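Local coordinates for enoyl-CoA hydratase (Geobacillus kaustophilus, PDB 2PPY), which probably catalyses the hydration of enoyl-CoA thioesters in fatty acid beta-oxidation, as a hexameric member of the crotonase family, at residues A208-N221 and Y233-D246. Sequence-based numbering, arbitrary orientation.
Sequences ATYAVSNIKLAIMN and YEGELQNLLFRSED
Tyr210 lays one ring face under Leu241, whose CD1 sits 3.9 Å from the ring centroid in a CH-pi contact only 10° off the normal; Ser244 CB meets the ring edge at CD2. With CG anti to the backbone N (chi1 -168°), the Tyr210 ring projects across the partner helix, and its OH rests 3.7 Å from Leu240 CB. The Tyr233 ring carries Leu237 CD1 over one face toward the rim, while Leu217 O and Ala218 O lie in plane at its edge. Between the rings, Asn214 ND2 donates to Leu237 O (3.0 Å, N-H...O angle 142°), entering from the opposite face of the carbonyl plane to Leu241 N. Leu237 CD1 presses tightly on Ala218 CB at 3.4 Å. Cutting Tyr210 back to an alanine would probably deprive Leu241 CD1 of its aromatic platform and open a gap beside Ser244 and Leu240. Helices 209-222 and 227-242 pair antiparallel in the C-terminal helical region of the crotonase fold, with Arg243 of a third subunit reaching Tyr210 OH in a weak hydrogen bond. The chemistry is mainly apolar, and the one firm hydrogen bond between the segments gives a buried amide a backbone acceptor.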
ATOM      1  N   ALA A 208     -19.673  25.796  -6.355  1.00 30.36           N
ATOM      2  CA  ALA A 208     -18.461  26.072  -5.595  1.00 24.18           C
ATOM      3  C   ALA A 208     -17.350  25.241  -6.222  1.00 28.66           C
ATOM      4  O   ALA A 208     -16.994  24.172  -5.721  1.00 30.06           O
ATOM      5  CB  ALA A 208     -18.660  25.687  -4.135  1.00 26.88           C
ATOM      6  N   THR A 209     -16.805  25.750  -7.320  1.00 27.23           N
ATOM      7  CA  THR A 209     -15.763  25.063  -8.068  1.00 24.76           C
ATOM      8  C   THR A 209     -14.495  24.702  -7.293  1.00 23.75           C
ATOM      9  O   THR A 209     -13.787  23.764  -7.669  1.00 25.38           O
ATOM     10  CB  THR A 209     -15.394  25.867  -9.337  1.00 21.01           C
ATOM     11  OG1 THR A 209     -14.897  27.160  -8.971  1.00 19.02           O
ATOM     12  CG2 THR A 209     -16.626  26.044 -10.216  1.00 19.42           C
ATOM     13  N   TYR A 210     -14.203  25.429  -6.221  1.00 23.42           N
ATOM     14  CA  TYR A 210     -13.018  25.129  -5.417  1.00 20.01           C
ATOM     15  C   TYR A 210     -13.306  23.835  -4.661  1.00 21.69           C
ATOM     16  O   TYR A 210     -12.432  22.989  -4.488  1.00 23.56           O
ATOM     17  CB  TYR A 210     -12.741  26.266  -4.435  1.00 22.31           C
ATOM     18  CG  TYR A 210     -11.392  26.217  -3.739  1.00 19.37           C
ATOM     19  CD1 TYR A 210     -10.403  25.317  -4.135  1.00 24.29           C
ATOM     20  CD2 TYR A 210     -11.091  27.110  -2.712  1.00 23.74           C
ATOM     21  CE1 TYR A 210      -9.151  25.311  -3.528  1.00 21.90           C
ATOM     22  CE2 TYR A 210      -9.843  27.116  -2.100  1.00 25.28           C
ATOM     23  CZ  TYR A 210      -8.878  26.216  -2.512  1.00 28.11           C
ATOM     24  OH  TYR A 210      -7.640  26.232  -1.915  1.00 30.19           O
ATOM     25  N   ALA A 211     -14.550  23.692  -4.217  1.00 22.25           N
ATOM     26  CA  ALA A 211     -14.972  22.500  -3.498  1.00 21.57           C
ATOM     27  C   ALA A 211     -14.997  21.340  -4.484  1.00 20.49           C
ATOM     28  O   ALA A 211     -14.516  20.247  -4.187  1.00 25.15           O
ATOM     29  CB  ALA A 211     -16.360  22.708  -2.894  1.00 13.65           C
ATOM     30  N   VAL A 212     -15.559  21.588  -5.661  1.00 17.42           N
ATOM     31  CA  VAL A 212     -15.637  20.564  -6.694  1.00 15.37           C
ATOM     32  C   VAL A 212     -14.238  20.053  -7.007  1.00 19.62           C
ATOM     33  O   VAL A 212     -13.999  18.847  -7.064  1.00 19.15           O
ATOM     34  CB  VAL A 212     -16.255  21.125  -7.992  1.00 15.23           C
ATOM     35  CG1 VAL A 212     -16.001  20.166  -9.148  1.00 17.52           C
ATOM     36  CG2 VAL A 212     -17.758  21.330  -7.805  1.00 18.69           C
ATOM     37  N   SER A 213     -13.319  20.989  -7.203  1.00 16.31           N
ATOM     38  CA  SER A 213     -11.943  20.660  -7.533  1.00 21.57           C
ATOM     39  C   SER A 213     -11.241  19.850  -6.440  1.00 22.63           C
ATOM     40  O   SER A 213     -10.645  18.806  -6.718  1.00 24.71           O
ATOM     41  CB  SER A 213     -11.166  21.946  -7.824  1.00 15.75           C
ATOM     42  OG  SER A 213      -9.838  21.647  -8.206  1.00 35.13           O
ATOM     43  N   ASN A 214     -11.314  20.324  -5.199  1.00 15.41           N
ATOM     44  CA  ASN A 214     -10.679  19.617  -4.096  1.00 16.31           C
ATOM     45  C   ASN A 214     -11.312  18.239  -3.875  1.00 17.11           C
ATOM     46  O   ASN A 214     -10.639  17.311  -3.437  1.00 16.55           O
ATOM     47  CB  ASN A 214     -10.740  20.467  -2.818  1.00 17.27           C
ATOM     48  CG  ASN A 214      -9.607  21.479  -2.740  1.00 18.32           C
ATOM     49  OD1 ASN A 214      -8.979  21.802  -3.751  1.00 18.09           O
ATOM     50  ND2 ASN A 214      -9.343  21.989  -1.539  1.00 18.78           N
ATOM     51  N   ILE A 215     -12.599  18.102  -4.186  1.00 22.44           N
ATOM     52  CA  ILE A 215     -13.279  16.812  -4.038  1.00 20.05           C
ATOM     53  C   ILE A 215     -12.690  15.812  -5.038  1.00 20.57           C
ATOM     54  O   ILE A 215     -12.403  14.661  -4.693  1.00 17.03           O
ATOM     55  CB  ILE A 215     -14.799  16.928  -4.314  1.00 17.37           C
ATOM     56  CG1 ILE A 215     -15.493  17.633  -3.148  1.00 18.45           C
ATOM     57  CG2 ILE A 215     -15.400  15.543  -4.531  1.00 15.72           C
ATOM     58  CD1 ILE A 215     -16.961  17.936  -3.409  1.00 20.10           C
ATOM     59  N   LYS A 216     -12.523  16.267  -6.279  1.00 15.14           N
ATOM     60  CA  LYS A 216     -11.970  15.445  -7.345  1.00 15.50           C
ATOM     61  C   LYS A 216     -10.557  14.997  -6.988  1.00 10.59           C
ATOM     62  O   LYS A 216     -10.186  13.858  -7.238  1.00  9.40           O
ATOM     63  CB  LYS A 216     -11.987  16.219  -8.675  1.00 16.50           C
ATOM     64  CG  LYS A 216     -11.161  15.608  -9.812  1.00 16.19           C
ATOM     65  CD  LYS A 216      -9.703  16.065  -9.739  1.00 17.21           C
ATOM     66  CE  LYS A 216      -8.814  15.326 -10.728  1.00 14.29           C
ATOM     67  NZ  LYS A 216      -9.148  15.615 -12.149  1.00 15.12           N
ATOM     68  N   LEU A 217      -9.769  15.894  -6.403  1.00 12.64           N
ATOM     69  CA  LEU A 217      -8.411  15.552  -6.000  1.00 13.08           C
ATOM     70  C   LEU A 217      -8.438  14.548  -4.846  1.00 17.14           C
ATOM     71  O   LEU A 217      -7.669  13.587  -4.818  1.00 15.63           O
ATOM     72  CB  LEU A 217      -7.652  16.806  -5.551  1.00 12.07           C
ATOM     73  CG  LEU A 217      -7.294  17.842  -6.620  1.00 14.78           C
ATOM     74  CD1 LEU A 217      -6.655  19.050  -5.954  1.00 11.23           C
ATOM     75  CD2 LEU A 217      -6.348  17.222  -7.644  1.00 11.33           C
ATOM     76  N   ALA A 218      -9.325  14.789  -3.891  1.00 13.20           N
ATOM     77  CA  ALA A 218      -9.451  13.920  -2.732  1.00 18.23           C
ATOM     78  C   ALA A 218      -9.714  12.468  -3.112  1.00 15.10           C
ATOM     79  O   ALA A 218      -9.084  11.552  -2.580  1.00 14.27           O
ATOM     80  CB  ALA A 218     -10.568  14.430  -1.822  1.00 13.87           C
ATOM     81  N   ILE A 219     -10.635  12.259  -4.043  1.00 15.10           N
ATOM     82  CA  ILE A 219     -11.000  10.909  -4.455  1.00 15.23           C
ATOM     83  C   ILE A 219     -10.025  10.221  -5.410  1.00 16.41           C
ATOM     84  O   ILE A 219      -9.652   9.070  -5.190  1.00 18.38           O
ATOM     85  CB  ILE A 219     -12.405  10.904  -5.088  1.00 21.81           C
ATOM     86  CG1 ILE A 219     -13.431  11.406  -4.065  1.00 18.17           C
ATOM     87  CG2 ILE A 219     -12.764   9.499  -5.570  1.00 16.16           C
ATOM     88  CD1 ILE A 219     -14.827  11.577  -4.637  1.00 21.92           C
HETATM   89  N   MSE A 220      -9.607  10.915  -6.460  1.00 14.47           N
HETATM   90  CA  MSE A 220      -8.701  10.312  -7.432  1.00 20.28           C
HETATM   91  C   MSE A 220      -7.326   9.955  -6.870  1.00 17.51           C
HETATM   92  O   MSE A 220      -6.744   8.941  -7.245  1.00 19.69           O
HETATM   93  CB  MSE A 220      -8.553  11.223  -8.654  1.00 16.34           C
HETATM   94  CG  MSE A 220      -9.866  11.461  -9.400  1.00 19.36           C
HETATM   95 SE   MSE A 220     -10.847   9.816  -9.746  1.00 30.34          SE
HETATM   96  CE  MSE A 220      -9.444   8.832 -10.655  1.00 19.42           C
ATOM     97  N   ASN A 221      -6.808  10.787  -5.972  1.00 14.66           N
ATOM     98  CA  ASN A 221      -5.500  10.529  -5.379  1.00 14.30           C
ATOM     99  C   ASN A 221      -5.631   9.825  -4.032  1.00 12.79           C
ATOM    100  O   ASN A 221      -4.720   9.121  -3.602  1.00 15.30           O
ATOM    101  CB  ASN A 221      -4.732  11.844  -5.222  1.00 15.06           C
ATOM    102  CG  ASN A 221      -4.448  12.515  -6.561  1.00 21.16           C
ATOM    103  OD1 ASN A 221      -3.664  12.011  -7.375  1.00 18.16           O
ATOM    104  ND2 ASN A 221      -5.092  13.652  -6.801  1.00 19.67           N
ATOM    105  N   TYR A 233      -5.520  13.191   4.047  1.00 16.09           N
ATOM    106  CA  TYR A 233      -5.354  13.936   2.798  1.00 16.07           C
ATOM    107  C   TYR A 233      -6.644  14.710   2.534  1.00 16.03           C
ATOM    108  O   TYR A 233      -6.628  15.869   2.114  1.00 14.93           O
ATOM    109  CB  TYR A 233      -5.056  12.951   1.660  1.00 12.50           C
ATOM    110  CG  TYR A 233      -5.025  13.538   0.262  1.00 14.06           C
ATOM    111  CD1 TYR A 233      -4.114  14.539  -0.087  1.00 20.42           C
ATOM    112  CD2 TYR A 233      -5.882  13.057  -0.726  1.00 14.02           C
ATOM    113  CE1 TYR A 233      -4.059  15.040  -1.391  1.00  9.21           C
ATOM    114  CE2 TYR A 233      -5.835  13.548  -2.022  1.00 12.76           C
ATOM    115  CZ  TYR A 233      -4.924  14.535  -2.350  1.00 16.95           C
ATOM    116  OH  TYR A 233      -4.886  15.008  -3.641  1.00 18.01           O
ATOM    117  N   GLU A 234      -7.763  14.050   2.801  1.00 21.13           N
ATOM    118  CA  GLU A 234      -9.081  14.641   2.631  1.00 18.14           C
ATOM    119  C   GLU A 234      -9.250  15.789   3.617  1.00 20.77           C
ATOM    120  O   GLU A 234      -9.893  16.794   3.312  1.00 21.66           O
ATOM    121  CB  GLU A 234     -10.149  13.579   2.881  1.00 20.02           C
ATOM    122  CG  GLU A 234     -11.515  14.114   3.287  1.00 27.17           C
ATOM    123  CD  GLU A 234     -12.437  13.009   3.777  1.00 28.96           C
ATOM    124  OE1 GLU A 234     -12.905  12.204   2.940  1.00 22.85           O
ATOM    125  OE2 GLU A 234     -12.678  12.939   5.005  1.00 26.66           O
ATOM    126  N   GLY A 235      -8.663  15.632   4.800  1.00 24.00           N
ATOM    127  CA  GLY A 235      -8.766  16.655   5.828  1.00 19.86           C
ATOM    128  C   GLY A 235      -8.005  17.921   5.498  1.00 21.48           C
ATOM    129  O   GLY A 235      -8.414  19.009   5.896  1.00 22.46           O
ATOM    130  N   GLU A 236      -6.890  17.785   4.785  1.00 20.70           N
ATOM    131  CA  GLU A 236      -6.095  18.947   4.409  1.00 19.43           C
ATOM    132  C   GLU A 236      -6.800  19.692   3.284  1.00 23.14           C
ATOM    133  O   GLU A 236      -6.772  20.925   3.229  1.00 17.85           O
ATOM    134  CB  GLU A 236      -4.691  18.527   3.962  1.00 25.84           C
ATOM    135  CG  GLU A 236      -3.854  17.881   5.056  1.00 28.71           C
ATOM    136  CD  GLU A 236      -3.935  18.631   6.384  1.00 37.50           C
ATOM    137  OE1 GLU A 236      -3.750  19.869   6.397  1.00 30.22           O
ATOM    138  OE2 GLU A 236      -4.182  17.973   7.419  1.00 35.79           O
ATOM    139  N   LEU A 237      -7.431  18.940   2.386  1.00 18.96           N
ATOM    140  CA  LEU A 237      -8.166  19.539   1.284  1.00 22.70           C
ATOM    141  C   LEU A 237      -9.356  20.296   1.869  1.00 26.17           C
ATOM    142  O   LEU A 237      -9.724  21.369   1.381  1.00 24.89           O
ATOM    143  CB  LEU A 237      -8.644  18.459   0.311  1.00 17.98           C
ATOM    144  CG  LEU A 237      -7.562  17.881  -0.607  1.00 23.11           C
ATOM    145  CD1 LEU A 237      -7.971  16.503  -1.092  1.00 23.86           C
ATOM    146  CD2 LEU A 237      -7.319  18.828  -1.780  1.00 19.55           C
ATOM    147  N   GLN A 238      -9.946  19.736   2.923  1.00 24.76           N
ATOM    148  CA  GLN A 238     -11.078  20.367   3.594  1.00 25.02           C
ATOM    149  C   GLN A 238     -10.592  21.619   4.325  1.00 24.62           C
ATOM    150  O   GLN A 238     -11.302  22.620   4.400  1.00 24.15           O
ATOM    151  CB  GLN A 238     -11.712  19.406   4.599  1.00 23.46           C
ATOM    152  CG  GLN A 238     -12.902  19.989   5.369  1.00 22.96           C
ATOM    153  CD  GLN A 238     -14.191  19.977   4.568  1.00 23.92           C
ATOM    154  OE1 GLN A 238     -14.274  20.565   3.491  1.00 22.97           O
ATOM    155  NE2 GLN A 238     -15.209  19.303   5.098  1.00 20.02           N
ATOM    156  N   ASN A 239      -9.380  21.557   4.870  1.00 21.61           N
ATOM    157  CA  ASN A 239      -8.818  22.705   5.569  1.00 25.13           C
ATOM    158  C   ASN A 239      -8.755  23.876   4.593  1.00 29.02           C
ATOM    159  O   ASN A 239      -9.141  24.993   4.925  1.00 27.33           O
ATOM    160  CB  ASN A 239      -7.417  22.383   6.096  1.00 19.92           C
ATOM    161  CG  ASN A 239      -7.444  21.648   7.427  1.00 21.77           C
ATOM    162  OD1 ASN A 239      -6.458  21.025   7.823  1.00 20.83           O
ATOM    163  ND2 ASN A 239      -8.567  21.727   8.128  1.00 16.59           N
ATOM    164  N   LEU A 240      -8.274  23.612   3.383  1.00 25.67           N
ATOM    165  CA  LEU A 240      -8.180  24.650   2.365  1.00 26.60           C
ATOM    166  C   LEU A 240      -9.561  25.227   2.064  1.00 27.75           C
ATOM    167  O   LEU A 240      -9.703  26.430   1.841  1.00 25.94           O
ATOM    168  CB  LEU A 240      -7.556  24.078   1.088  1.00 21.23           C
ATOM    169  CG  LEU A 240      -6.043  23.883   1.175  1.00 15.64           C
ATOM    170  CD1 LEU A 240      -5.571  22.872   0.152  1.00 18.04           C
ATOM    171  CD2 LEU A 240      -5.370  25.229   0.961  1.00 14.96           C
ATOM    172  N   LEU A 241     -10.575  24.367   2.067  1.00 25.29           N
ATOM    173  CA  LEU A 241     -11.942  24.799   1.796  1.00 25.28           C
ATOM    174  C   LEU A 241     -12.526  25.622   2.943  1.00 28.97           C
ATOM    175  O   LEU A 241     -13.294  26.553   2.705  1.00 33.14           O
ATOM    176  CB  LEU A 241     -12.832  23.584   1.512  1.00 22.59           C
ATOM    177  CG  LEU A 241     -13.114  23.217   0.046  1.00 23.33           C
ATOM    178  CD1 LEU A 241     -11.963  23.621  -0.864  1.00 22.33           C
ATOM    179  CD2 LEU A 241     -13.386  21.730  -0.041  1.00 14.22           C
ATOM    180  N   PHE A 242     -12.166  25.286   4.179  1.00 27.23           N
ATOM    181  CA  PHE A 242     -12.667  26.033   5.330  1.00 27.97           C
ATOM    182  C   PHE A 242     -12.078  27.430   5.323  1.00 28.34           C
ATOM    183  O   PHE A 242     -12.657  28.352   5.893  1.00 29.98           O
ATOM    184  CB  PHE A 242     -12.297  25.359   6.658  1.00 27.08           C
ATOM    185  CG  PHE A 242     -13.190  24.209   7.035  1.00 30.06           C
ATOM    186  CD1 PHE A 242     -14.554  24.247   6.762  1.00 32.65           C
ATOM    187  CD2 PHE A 242     -12.674  23.105   7.700  1.00 25.92           C
ATOM    188  CE1 PHE A 242     -15.387  23.199   7.142  1.00 27.72           C
ATOM    189  CE2 PHE A 242     -13.499  22.053   8.085  1.00 25.96           C
ATOM    190  CZ  PHE A 242     -14.859  22.103   7.806  1.00 26.84           C
ATOM    191  N   ARG A 243     -10.924  27.581   4.680  1.00 27.43           N
ATOM    192  CA  ARG A 243     -10.264  28.878   4.609  1.00 29.52           C
ATOM    193  C   ARG A 243     -10.600  29.675   3.351  1.00 31.06           C
ATOM    194  O   ARG A 243     -10.092  30.780   3.169  1.00 34.74           O
ATOM    195  CB  ARG A 243      -8.741  28.718   4.698  1.00 30.09           C
ATOM    196  CG  ARG A 243      -8.191  28.440   6.094  1.00 30.60           C
ATOM    197  CD  ARG A 243      -8.348  26.982   6.489  1.00 41.18           C
ATOM    198  NE  ARG A 243      -7.788  26.690   7.806  1.00 38.11           N
ATOM    199  CZ  ARG A 243      -6.544  26.977   8.170  1.00 33.66           C
ATOM    200  NH1 ARG A 243      -5.720  27.568   7.317  1.00 35.51           N
ATOM    201  NH2 ARG A 243      -6.127  26.679   9.391  1.00 38.30           N
ATOM    202  N   SER A 244     -11.449  29.130   2.484  1.00 29.46           N
ATOM    203  CA  SER A 244     -11.800  29.833   1.253  1.00 30.95           C
ATOM    204  C   SER A 244     -12.969  30.788   1.454  1.00 35.37           C
ATOM    205  O   SER A 244     -13.653  30.750   2.479  1.00 35.08           O
ATOM    206  CB  SER A 244     -12.148  28.840   0.137  1.00 28.76           C
ATOM    207  OG  SER A 244     -13.424  28.247   0.339  1.00 25.55           O
ATOM    208  N   GLU A 245     -13.200  31.639   0.459  1.00 39.00           N
ATOM    209  CA  GLU A 245     -14.283  32.609   0.519  1.00 40.79           C
ATOM    210  C   GLU A 245     -15.619  31.955   0.196  1.00 39.38           C
ATOM    211  O   GLU A 245     -16.649  32.312   0.767  1.00 42.10           O
ATOM    212  CB  GLU A 245     -14.006  33.759  -0.450  1.00 47.21           C
ATOM    213  CG  GLU A 245     -12.798  34.593  -0.057  1.00 61.11           C
ATOM    214  CD  GLU A 245     -12.439  35.635  -1.094  1.00 69.49           C
ATOM    215  OE1 GLU A 245     -13.325  36.429  -1.477  1.00 75.19           O
ATOM    216  OE2 GLU A 245     -11.266  35.662  -1.524  1.00 72.18           O
ATOM    217  N   ASP A 246     -15.604  30.992  -0.716  1.00 34.07           N
ATOM    218  CA  ASP A 246     -16.830  30.304  -1.091  1.00 33.66           C
ATOM    219  C   ASP A 246     -17.445  29.585   0.100  1.00 31.43           C
ATOM    220  O   ASP A 246     -18.665  29.498   0.212  1.00 30.02           O
ATOM    221  CB  ASP A 246     -16.553  29.312  -2.222  1.00 39.50           C
ATOM    222  CG  ASP A 246     -16.442  29.991  -3.572  1.00 40.68           C
ATOM    223  OD1 ASP A 246     -15.970  31.146  -3.617  1.00 43.12           O
ATOM    224  OD2 ASP A 246     -16.816  29.368  -4.586  1.00 43.75           O
TER
HETATM  225  O   HOH W   1      -7.909  27.997   1.030  1.00 30.92           O